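Oxidoreductase, iron/ascorbate family (Shewanella oneidensis, PDB 3ON7) probably acts as an iron(II)-dependent oxygenase that uses 2-oxoglutarate and dioxygen to oxidise L-arginine and to form ethene. Local coordinates at residues Y44-A49 with D100-N105; K112-A117 with L250-H255; I169-H174 with H231-P236. All coordinates share one frame; numbering follows the deposited sequence.

Interaction 1: Y44-A49 with D100-N105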
loop_
_atom_site.group_PDB
_atom_site.type_symbol
_atom_site.label_atom_id
_atom_site.label_comp_id
_atom_site.label_asym_id
_atom_site.label_seq_id
_atom_site.Cartn_x
_atom_site.Cartn_y
_atom_site.Cartn_z
ATOM N N TYR B 44 25.648 -6.520 18.802
ATOM C CA TYR B 44 24.964 -7.742 19.220
ATOM C C TYR B 44 24.497 -7.610 20.660
ATOM O O TYR B 44 23.343 -7.929 20.992
ATOM C CB TYR B 44 25.890 -8.954 19.136
ATOM C CG TYR B 44 25.830 -9.720 17.839
ATOM C CD1 TYR B 44 26.179 -9.123 16.639
ATOM C CD2 TYR B 44 25.462 -11.051 17.815
ATOM C CE1 TYR B 44 26.158 -9.835 15.445
ATOM C CE2 TYR B 44 25.428 -11.764 16.621
ATOM C CZ TYR B 44 25.775 -11.149 15.443
ATOM O OH TYR B 44 25.736 -11.845 14.253
ATOM N N THR B 45 25.389 -7.096 21.504
ATOM C CA THR B 45 25.116 -6.971 22.924
ATOM C C THR B 45 23.968 -6.021 23.208
ATOM O O THR B 45 23.049 -6.379 23.927
ATOM C CB THR B 45 26.383 -6.560 23.720
ATOM O OG1 THR B 45 27.355 -7.610 23.621
ATOM C CG2 THR B 45 26.067 -6.320 25.194
ATOM N N GLU B 46 23.995 -4.818 22.654
ATOM C CA GLU B 46 22.985 -3.844 23.050
ATOM C C GLU B 46 21.630 -4.073 22.379
ATOM O O GLU B 46 20.596 -3.675 22.925
ATOM C CB GLU B 46 23.482 -2.393 22.924
ATOM C CG GLU B 46 23.921 -1.933 21.556
ATOM C CD GLU B 46 24.625 -0.576 21.584
ATOM O OE1 GLU B 46 24.946 -0.080 22.689
ATOM O OE2 GLU B 46 24.845 0.001 20.495
ATOM N N TRP B 47 21.617 -4.750 21.232
ATOM C CA TRP B 47 20.352 -5.085 20.589
ATOM C C TRP B 47 19.720 -6.290 21.249
ATOM O O TRP B 47 18.505 -6.339 21.428
ATOM C CB TRP B 47 20.532 -5.284 19.081
ATOM C CG TRP B 47 20.564 -3.967 18.414
ATOM C CD1 TRP B 47 21.650 -3.196 18.174
ATOM C CD2 TRP B 47 19.440 -3.229 17.947
ATOM N NE1 TRP B 47 21.281 -2.025 17.571
ATOM C CE2 TRP B 47 19.924 -2.027 17.411
ATOM C CE3 TRP B 47 18.074 -3.472 17.917
ATOM C CZ2 TRP B 47 19.091 -1.081 16.847
ATOM C CZ3 TRP B 47 17.248 -2.518 17.365
ATOM C CH2 TRP B 47 17.756 -1.343 16.839
ATOM N N GLN B 48 20.533 -7.255 21.640
ATOM C CA GLN B 48 20.032 -8.326 22.494
ATOM C C GLN B 48 19.324 -7.747 23.722
ATOM O O GLN B 48 18.211 -8.153 24.079
ATOM C CB GLN B 48 21.159 -9.253 22.934
ATOM C CG GLN B 48 20.687 -10.457 23.733
ATOM C CD GLN B 48 19.733 -11.338 22.951
ATOM O OE1 GLN B 48 20.149 -12.098 22.095
ATOM N NE2 GLN B 48 18.446 -11.231 23.248
ATOM N N ALA B 49 19.982 -6.796 24.358
ATOM C CA ALA B 49 19.396 -6.051 25.481
ATOM C C ALA B 49 18.063 -5.391 25.120
ATOM O O ALA B 49 17.081 -5.491 25.851
ATOM C CB ALA B 49 20.395 -4.999 25.981
ATOM N N ASP B 100 17.158 6.234 20.721
ATOM C CA ASP B 100 18.291 7.139 20.952
ATOM C C ASP B 100 19.546 6.426 21.415
ATOM O O ASP B 100 20.634 6.731 20.921
ATOM C CB ASP B 100 17.948 8.225 21.992
ATOM C CG ASP B 100 17.052 9.324 21.426
ATOM O OD1 ASP B 100 17.106 9.582 20.202
ATOM O OD2 ASP B 100 16.301 9.941 22.212
ATOM N N SER B 101 19.403 5.484 22.346
ATOM C CA SER B 101 20.592 4.844 22.975
ATOM C C SER B 101 21.354 3.968 21.992
ATOM O O SER B 101 22.519 3.662 22.217
ATOM C CB SER B 101 20.218 4.049 24.253
ATOM O OG SER B 101 19.631 2.786 23.962
ATOM N N LEU B 102 20.714 3.601 20.882
ATOM C CA LEU B 102 21.291 2.664 19.927
ATOM C C LEU B 102 21.725 3.303 18.600
ATOM O O LEU B 102 22.416 2.668 17.826
ATOM C CB LEU B 102 20.283 1.540 19.637
ATOM C CG LEU B 102 19.789 0.619 20.755
ATOM C CD1 LEU B 102 18.602 -0.252 20.270
ATOM C CD2 LEU B 102 20.907 -0.247 21.284
ATOM N N ARG B 103 21.311 4.539 18.333
ATOM C CA ARG B 103 21.531 5.206 17.038
ATOM C C ARG B 103 23.018 5.299 16.579
ATOM O O ARG B 103 23.355 4.945 15.440
ATOM C CB ARG B 103 20.913 6.615 17.085
ATOM C CG ARG B 103 21.068 7.460 15.793
ATOM C CD ARG B 103 20.295 8.786 15.876
ATOM N NE ARG B 103 18.834 8.579 15.907
ATOM C CZ ARG B 103 18.013 8.643 14.850
ATOM N NH1 ARG B 103 18.479 8.911 13.636
ATOM N NH2 ARG B 103 16.699 8.421 15.004
ATOM N N ALA B 104 23.897 5.763 17.459
ATOM C CA ALA B 104 25.290 6.022 17.081
ATOM C C ALA B 104 25.944 4.774 16.517
ATOM O O ALA B 104 26.508 4.806 15.434
ATOM C CB ALA B 104 26.086 6.542 18.259
ATOM N N ASN B 105 25.851 3.676 17.245
ATOM C CA ASN B 105 26.508 2.445 16.843
ATOM C C ASN B 105 25.890 1.842 15.601
ATOM O O ASN B 105 26.602 1.352 14.713
ATOM C CB ASN B 105 26.511 1.427 17.990
ATOM C CG ASN B 105 27.523 1.785 19.098
ATOM O OD1 ASN B 105 28.409 2.602 18.895
ATOM N ND2 ASN B 105 27.376 1.181 20.256
HETATM O O HOH W 1 23.438 0.132 18.139
#

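Interaction 2: K112-A117 with L250-H255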
loop_
_atom_site.group_PDB
_atom_site.type_symbol
_atom_site.label_atom_id
_atom_site.label_comp_id
_atom_site.label_asym_id
_atom_site.label_seq_id
_atom_site.Cartn_x
_atom_site.Cartn_y
_atom_site.Cartn_z
ATOM N N LYS B 112 29.641 1.964 7.722
ATOM C CA LYS B 112 30.834 1.155 7.480
ATOM C C LYS B 112 30.550 -0.045 6.580
ATOM O O LYS B 112 31.411 -0.458 5.816
ATOM C CB LYS B 112 31.439 0.688 8.810
ATOM C CG LYS B 112 32.141 1.813 9.599
ATOM C CD LYS B 112 32.679 1.332 10.955
ATOM C CE LYS B 112 33.826 2.210 11.483
ATOM N NZ LYS B 112 33.385 3.312 12.393
ATOM N N ALA B 113 29.343 -0.602 6.682
ATOM C CA ALA B 113 28.973 -1.748 5.890
ATOM C C ALA B 113 28.616 -1.336 4.470
ATOM O O ALA B 113 28.875 -2.083 3.522
ATOM C CB ALA B 113 27.823 -2.509 6.548
ATOM N N ASN B 114 28.021 -0.154 4.322
ATOM C CA ASN B 114 27.802 0.414 3.003
ATOM C C ASN B 114 29.129 0.697 2.304
ATOM O O ASN B 114 29.252 0.452 1.116
ATOM C CB ASN B 114 26.954 1.694 3.086
ATOM C CG ASN B 114 25.474 1.414 2.925
ATOM O OD1 ASN B 114 24.967 1.327 1.806
ATOM N ND2 ASN B 114 24.766 1.268 4.053
ATOM N N THR B 115 30.121 1.177 3.058
ATOM C CA THR B 115 31.466 1.414 2.514
ATOM C C THR B 115 32.089 0.097 2.029
ATOM O O THR B 115 32.561 0.031 0.891
ATOM C CB THR B 115 32.398 2.139 3.518
ATOM O OG1 THR B 115 31.875 3.448 3.782
ATOM C CG2 THR B 115 33.865 2.259 2.976
ATOM N N LEU B 116 32.031 -0.965 2.834
ATOM C CA LEU B 116 32.559 -2.259 2.363
ATOM C C LEU B 116 31.776 -2.747 1.146
ATOM O O LEU B 116 32.377 -3.190 0.172
ATOM C CB LEU B 116 32.531 -3.334 3.463
ATOM C CG LEU B 116 33.104 -4.741 3.177
ATOM C CD1 LEU B 116 34.564 -4.684 2.746
ATOM C CD2 LEU B 116 32.953 -5.668 4.405
ATOM N N ALA B 117 30.447 -2.646 1.179
ATOM C CA ALA B 117 29.633 -3.175 0.073
ATOM C C ALA B 117 29.925 -2.428 -1.229
ATOM O O ALA B 117 29.890 -2.989 -2.318
ATOM C CB ALA B 117 28.129 -3.123 0.408
ATOM N N LEU B 250 22.253 -6.826 6.013
ATOM C CA LEU B 250 22.043 -5.507 5.401
ATOM C C LEU B 250 21.688 -5.734 3.928
ATOM O O LEU B 250 22.485 -6.293 3.187
ATOM C CB LEU B 250 23.290 -4.638 5.491
ATOM C CG LEU B 250 23.206 -3.280 4.762
ATOM C CD1 LEU B 250 22.191 -2.355 5.501
ATOM C CD2 LEU B 250 24.533 -2.624 4.607
ATOM N N PHE B 251 20.490 -5.309 3.526
ATOM C CA PHE B 251 20.003 -5.494 2.149
ATOM C C PHE B 251 20.245 -4.232 1.330
ATOM O O PHE B 251 19.575 -3.209 1.531
ATOM C CB PHE B 251 18.534 -5.882 2.179
ATOM C CG PHE B 251 18.281 -7.194 2.896
ATOM C CD1 PHE B 251 18.343 -8.407 2.210
ATOM C CD2 PHE B 251 18.041 -7.216 4.259
ATOM C CE1 PHE B 251 18.158 -9.608 2.868
ATOM C CE2 PHE B 251 17.826 -8.411 4.918
ATOM C CZ PHE B 251 17.894 -9.611 4.232
ATOM N N LEU B 252 21.241 -4.289 0.439
ATOM C CA LEU B 252 21.598 -3.119 -0.385
ATOM C C LEU B 252 20.616 -3.120 -1.556
ATOM O O LEU B 252 20.537 -4.112 -2.282
ATOM C CB LEU B 252 23.067 -3.181 -0.884
ATOM C CG LEU B 252 24.244 -2.959 0.080
ATOM C CD1 LEU B 252 24.112 -1.666 0.812
ATOM C CD2 LEU B 252 24.434 -4.092 1.083
ATOM N N HIS B 253 19.821 -2.056 -1.683
ATOM C CA HIS B 253 18.829 -1.932 -2.736
ATOM C C HIS B 253 19.248 -0.775 -3.645
ATOM O O HIS B 253 19.653 0.267 -3.156
ATOM C CB HIS B 253 17.443 -1.585 -2.181
ATOM C CG HIS B 253 16.715 -2.725 -1.531
ATOM N ND1 HIS B 253 15.631 -3.346 -2.117
ATOM C CD2 HIS B 253 16.875 -3.311 -0.321
ATOM C CE1 HIS B 253 15.169 -4.279 -1.304
ATOM N NE2 HIS B 253 15.906 -4.280 -0.208
ATOM N N PRO B 254 19.092 -0.937 -4.967
ATOM C CA PRO B 254 19.415 0.160 -5.867
ATOM C C PRO B 254 18.376 1.275 -5.791
ATOM O O PRO B 254 17.309 1.053 -5.261
ATOM C CB PRO B 254 19.390 -0.513 -7.234
ATOM C CG PRO B 254 18.458 -1.614 -7.080
ATOM C CD PRO B 254 18.614 -2.112 -5.690
ATOM N N HIS B 255 18.681 2.463 -6.326
ATOM C CA HIS B 255 17.663 3.502 -6.417
ATOM C C HIS B 255 16.555 2.960 -7.334
ATOM O O HIS B 255 16.864 2.264 -8.300
ATOM C CB HIS B 255 18.220 4.800 -6.994
ATOM C CG HIS B 255 19.425 5.305 -6.283
ATOM N ND1 HIS B 255 19.424 5.594 -4.935
ATOM C CD2 HIS B 255 20.682 5.551 -6.723
ATOM C CE1 HIS B 255 20.622 6.019 -4.582
ATOM N NE2 HIS B 255 21.407 5.997 -5.645
#

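Interaction 3: I169-H174 with H231-P236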
loop_
_atom_site.group_PDB
_atom_site.type_symbol
_atom_site.label_atom_id
_atom_site.label_comp_id
_atom_site.label_asym_id
_atom_site.label_seq_id
_atom_site.Cartn_x
_atom_site.Cartn_y
_atom_site.Cartn_z
ATOM N N ILE B 169 14.267 -26.529 10.133
ATOM C CA ILE B 169 14.536 -25.354 9.305
ATOM C C ILE B 169 14.121 -24.077 10.045
ATOM O O ILE B 169 12.988 -23.950 10.464
ATOM C CB ILE B 169 13.787 -25.442 7.950
ATOM C CG1 ILE B 169 14.278 -26.635 7.147
ATOM C CG2 ILE B 169 14.005 -24.202 7.133
ATOM C CD1 ILE B 169 13.454 -26.886 5.911
ATOM N N ARG B 170 15.057 -23.149 10.191
ATOM C CA ARG B 170 14.851 -21.901 10.911
ATOM C C ARG B 170 14.383 -20.823 9.954
ATOM O O ARG B 170 13.400 -20.135 10.225
ATOM C CB ARG B 170 16.160 -21.455 11.592
ATOM C CG ARG B 170 16.067 -20.157 12.417
ATOM C CD ARG B 170 17.384 -19.803 13.118
ATOM N NE ARG B 170 17.785 -20.800 14.111
ATOM C CZ ARG B 170 17.786 -20.635 15.438
ATOM N NH1 ARG B 170 17.424 -19.490 16.004
ATOM N NH2 ARG B 170 18.177 -21.630 16.214
ATOM N N ALA B 171 15.110 -20.642 8.855
ATOM C CA ALA B 171 14.654 -19.755 7.782
ATOM C C ALA B 171 14.509 -20.527 6.446
ATOM O O ALA B 171 15.469 -21.116 5.961
ATOM C CB ALA B 171 15.601 -18.553 7.643
ATOM N N ALA B 172 13.298 -20.525 5.879
ATOM C CA ALA B 172 13.000 -21.212 4.613
ATOM C C ALA B 172 13.882 -20.755 3.454
ATOM O O ALA B 172 14.332 -19.598 3.418
ATOM C CB ALA B 172 11.547 -20.982 4.228
ATOM N N ALA B 173 14.107 -21.677 2.511
ATOM C CA ALA B 173 14.817 -21.385 1.253
ATOM C C ALA B 173 14.187 -20.198 0.560
ATOM O O ALA B 173 12.986 -20.174 0.340
ATOM C CB ALA B 173 14.795 -22.596 0.305
ATOM N N HIS B 174 15.013 -19.220 0.212
ATOM C CA HIS B 174 14.546 -18.024 -0.459
ATOM C C HIS B 174 15.675 -17.392 -1.259
ATOM O O HIS B 174 16.874 -17.689 -1.035
ATOM C CB HIS B 174 14.054 -17.013 0.583
ATOM C CG HIS B 174 15.137 -16.533 1.506
ATOM N ND1 HIS B 174 15.606 -17.289 2.565
ATOM C CD2 HIS B 174 15.869 -15.388 1.509
ATOM C CE1 HIS B 174 16.562 -16.622 3.193
ATOM N NE2 HIS B 174 16.732 -15.461 2.580
ATOM N N HIS B 231 19.088 -19.669 -0.734
ATOM C CA HIS B 231 19.729 -19.961 0.536
ATOM C C HIS B 231 18.708 -20.131 1.663
ATOM O O HIS B 231 17.597 -19.583 1.583
ATOM C CB HIS B 231 20.734 -18.871 0.893
ATOM C CG HIS B 231 20.187 -17.484 0.825
ATOM N ND1 HIS B 231 19.920 -16.841 -0.366
ATOM C CD2 HIS B 231 19.889 -16.602 1.804
ATOM C CE1 HIS B 231 19.465 -15.629 -0.109
ATOM N NE2 HIS B 231 19.433 -15.462 1.200
ATOM N N ARG B 232 19.108 -20.881 2.700
ATOM C CA ARG B 232 18.275 -21.143 3.885
ATOM C C ARG B 232 19.108 -21.231 5.159
ATOM O O ARG B 232 20.338 -21.256 5.102
ATOM C CB ARG B 232 17.505 -22.462 3.708
ATOM C CG ARG B 232 18.394 -23.694 3.719
ATOM C CD ARG B 232 17.641 -24.968 3.515
ATOM N NE ARG B 232 18.508 -26.131 3.658
ATOM C CZ ARG B 232 18.080 -27.391 3.713
ATOM N NH1 ARG B 232 16.780 -27.673 3.622
ATOM N NH2 ARG B 232 18.951 -28.379 3.877
ATOM N N VAL B 233 18.444 -21.281 6.311
ATOM C CA VAL B 233 19.140 -21.554 7.566
ATOM C C VAL B 233 18.500 -22.775 8.217
ATOM O O VAL B 233 17.310 -22.757 8.536
ATOM C CB VAL B 233 19.133 -20.333 8.545
ATOM C CG1 VAL B 233 19.852 -20.678 9.858
ATOM C CG2 VAL B 233 19.765 -19.124 7.894
ATOM N N ILE B 234 19.281 -23.844 8.400
ATOM C CA ILE B 234 18.784 -25.030 9.119
ATOM C C ILE B 234 19.248 -24.963 10.574
ATOM O O ILE B 234 20.120 -24.166 10.897
ATOM C CB ILE B 234 19.199 -26.374 8.446
ATOM C CG1 ILE B 234 20.721 -26.593 8.445
ATOM C CG2 ILE B 234 18.663 -26.441 7.050
ATOM C CD1 ILE B 234 21.144 -28.039 8.123
ATOM N N ASN B 235 18.623 -25.756 11.436
ATOM C CA ASN B 235 19.060 -25.946 12.841
ATOM C C ASN B 235 19.684 -27.326 12.932
ATOM O O ASN B 235 18.982 -28.316 13.130
ATOM C CB ASN B 235 17.890 -25.844 13.839
ATOM C CG ASN B 235 17.339 -24.434 13.968
ATOM O OD1 ASN B 235 18.091 -23.479 14.043
ATOM N ND2 ASN B 235 16.017 -24.301 13.976
ATOM N N PRO B 236 21.004 -27.409 12.729
ATOM C CA PRO B 236 21.626 -28.716 12.686
ATOM C C PRO B 236 21.668 -29.346 14.071
ATOM O O PRO B 236 21.468 -28.658 15.060
ATOM C CB PRO B 236 23.034 -28.430 12.147
ATOM C CG PRO B 236 23.295 -27.026 12.443
ATOM C CD PRO B 236 21.967 -26.329 12.455
#

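Interaction 1: Y44-A49 with D100-N105
Helix 37-51 meets the start of helix 103-126 where Glu46 and Trp47, neighbours on the first, receive Leu102 and Asn105 of segment 100-105, in which the second helix begins. The two methyl groups of Leu102 divide the work. CD1 sits over one face of the indole, 3.5 Å from the centroid of the Trp47 six-membered ring and only 11° off its normal, a CH-pi contact. CD2 turns to the aliphatic part of the glutamate and lies 3.5 Å from Glu46 CG; here the two side chains run past each other in opposite senses. The glutamate is extended beyond CG (chi2 -170°), and this carries its carboxylate along the leucine to the amide of Asn105. There Asn105 ND2 donates to Glu46 OE2 at 2.8 Å, reaching the oxygen from above the carboxylate plane.

Both segments fall in the N-terminal sequence region shared by non-haem dioxygenases. Helix 37-51 also lies on the large sheet, where Trp47 touches Ile154 and makes an edge-to-face contact with Tyr90.

A water fills the angle between the polar ends. It donates to Glu46 OE2 at 2.7 Å and to Leu102 O at 2.8 Å, and accepts from Trp47 NE1 at 3.1 Å. OE2 is therefore gripped by two donors, while the indole N-H of this buried ring is satisfied through the water. An alanine in place of Glu46 would probably leave Asn105 ND2 and the bridging water without their shared acceptor and take from Leu102 CD2 the CG methylene it packs against.

Interaction 2: K112-A117 with L250-H255
The axis of the 112-117 helical turn passes 10.3 Å from that of strand 250-252, and their N-to-C directions diverge by 49°, so the helix lies slantwise on the strand. Ala113 faces Leu250 and Asn114 faces Leu252, each pair with CA atoms 7.9 Å apart. Side chains make the contact, and no hydrogen bond crosses between the segments.

The helix offers two alanines one turn apart, and the strand offers alternate leucines. Leu250 has its CG anti to the backbone N (chi1 175°), which sends one branch across: CD2 lands 3.8 Å from Ala113 CB. Leu252 straddles the next position with both branches. Its CD2 rests 3.9 Å from Ala117 CB, whereas CD1 comes within 3.3 Å of Asn114 OD1 in a close van der Waals approach. Asn114 lays its amide across the ends of both leucines, ND2 beside Leu250 CD2 and OD1 beside Leu252 CD1. That amide is tethered within its own helix, since Asn114 ND2 donates to Tyr110 O one turn earlier.

Phe251, between the leucines, points to the other side of the sheet, where it touches Thr181 and Arg153. Strand 245-252 runs between strands 180-184 and 151-157 of the large sheet of the double-stranded beta-helix (jelly-roll) core known in 2-oxoglutarate/iron(II) oxygenases, pairing through Leu250 with Val182 and through Phe251 with Leu151. Helix 103-126 packs on the outer, leucine-bearing face: Ala117 also touches Ile180 and Val182, and Ile144 of helix 140-144 closes in on both Asn114 and Leu252.

Interaction 3: I169-H174 with H231-P236
His174 and His231 pair at one end of two antiparallel strands, and Arg170 meets Asn235 at the other. Among the backbone bonds, His174 N reaches His231 O at 2.9 Å and the return bond completes the pair. Further along, Val233 O accepts from both Arg170 N and Ala171 N, at 2.8 and 3.1 Å. This is a classic beta bulge; the register slips again between Ala171 and His174.

Of the polar side chains, Arg170 grips Asn235 side-on with two nitrogens. Its NE lies 2.7 Å from Asn235 OD1, in the carbonyl plane on a lone pair, while NH2 reaches the same oxygen from above that plane. Guanidinium and amide stand almost perpendicular, at 86°. Asn235 ND2 in turn donates to Gly167 O, which fixes the amide's rotation, and Tyr157 adds a cation-pi contact to Arg170.

Apolar contact is slight: Ala171 CB lies 4.1 Å from Val233 CB.

The imidazoles sit obliquely, and their NE2 atoms approach without a hydrogen bond. His174 ND1 donates to Ala172 O at 2.8 Å, and His231 ND1 bonds Thr229 O. With each ND1 so occupied, both NE2 atoms and Asp176 face a vacant point, consistent with the two-histidine, one-carboxylate iron site of this family, with no metal modelled here.

Overall arrangement
Interactions 1 and 2 share helix 103-126. The first meets it at its start and the second farther along, with centres 20 Å apart and nearest atoms about 7 Å apart, so one helix meets first helix 37-51 and then the large sheet. Interaction 3 lies in the smaller sheet, across the chain's centre from interaction 2: their centres are 23 Å apart, though nearest atoms approach to about 6 Å, and strand 231-234 leads along the chain into strand 245-252. It alone contains two of the probable iron ligands. Interaction 2 nears that site through the Phe251 face of strand 250-252; interaction 1 stays farther from interaction 3, about 10 Å between nearest atoms.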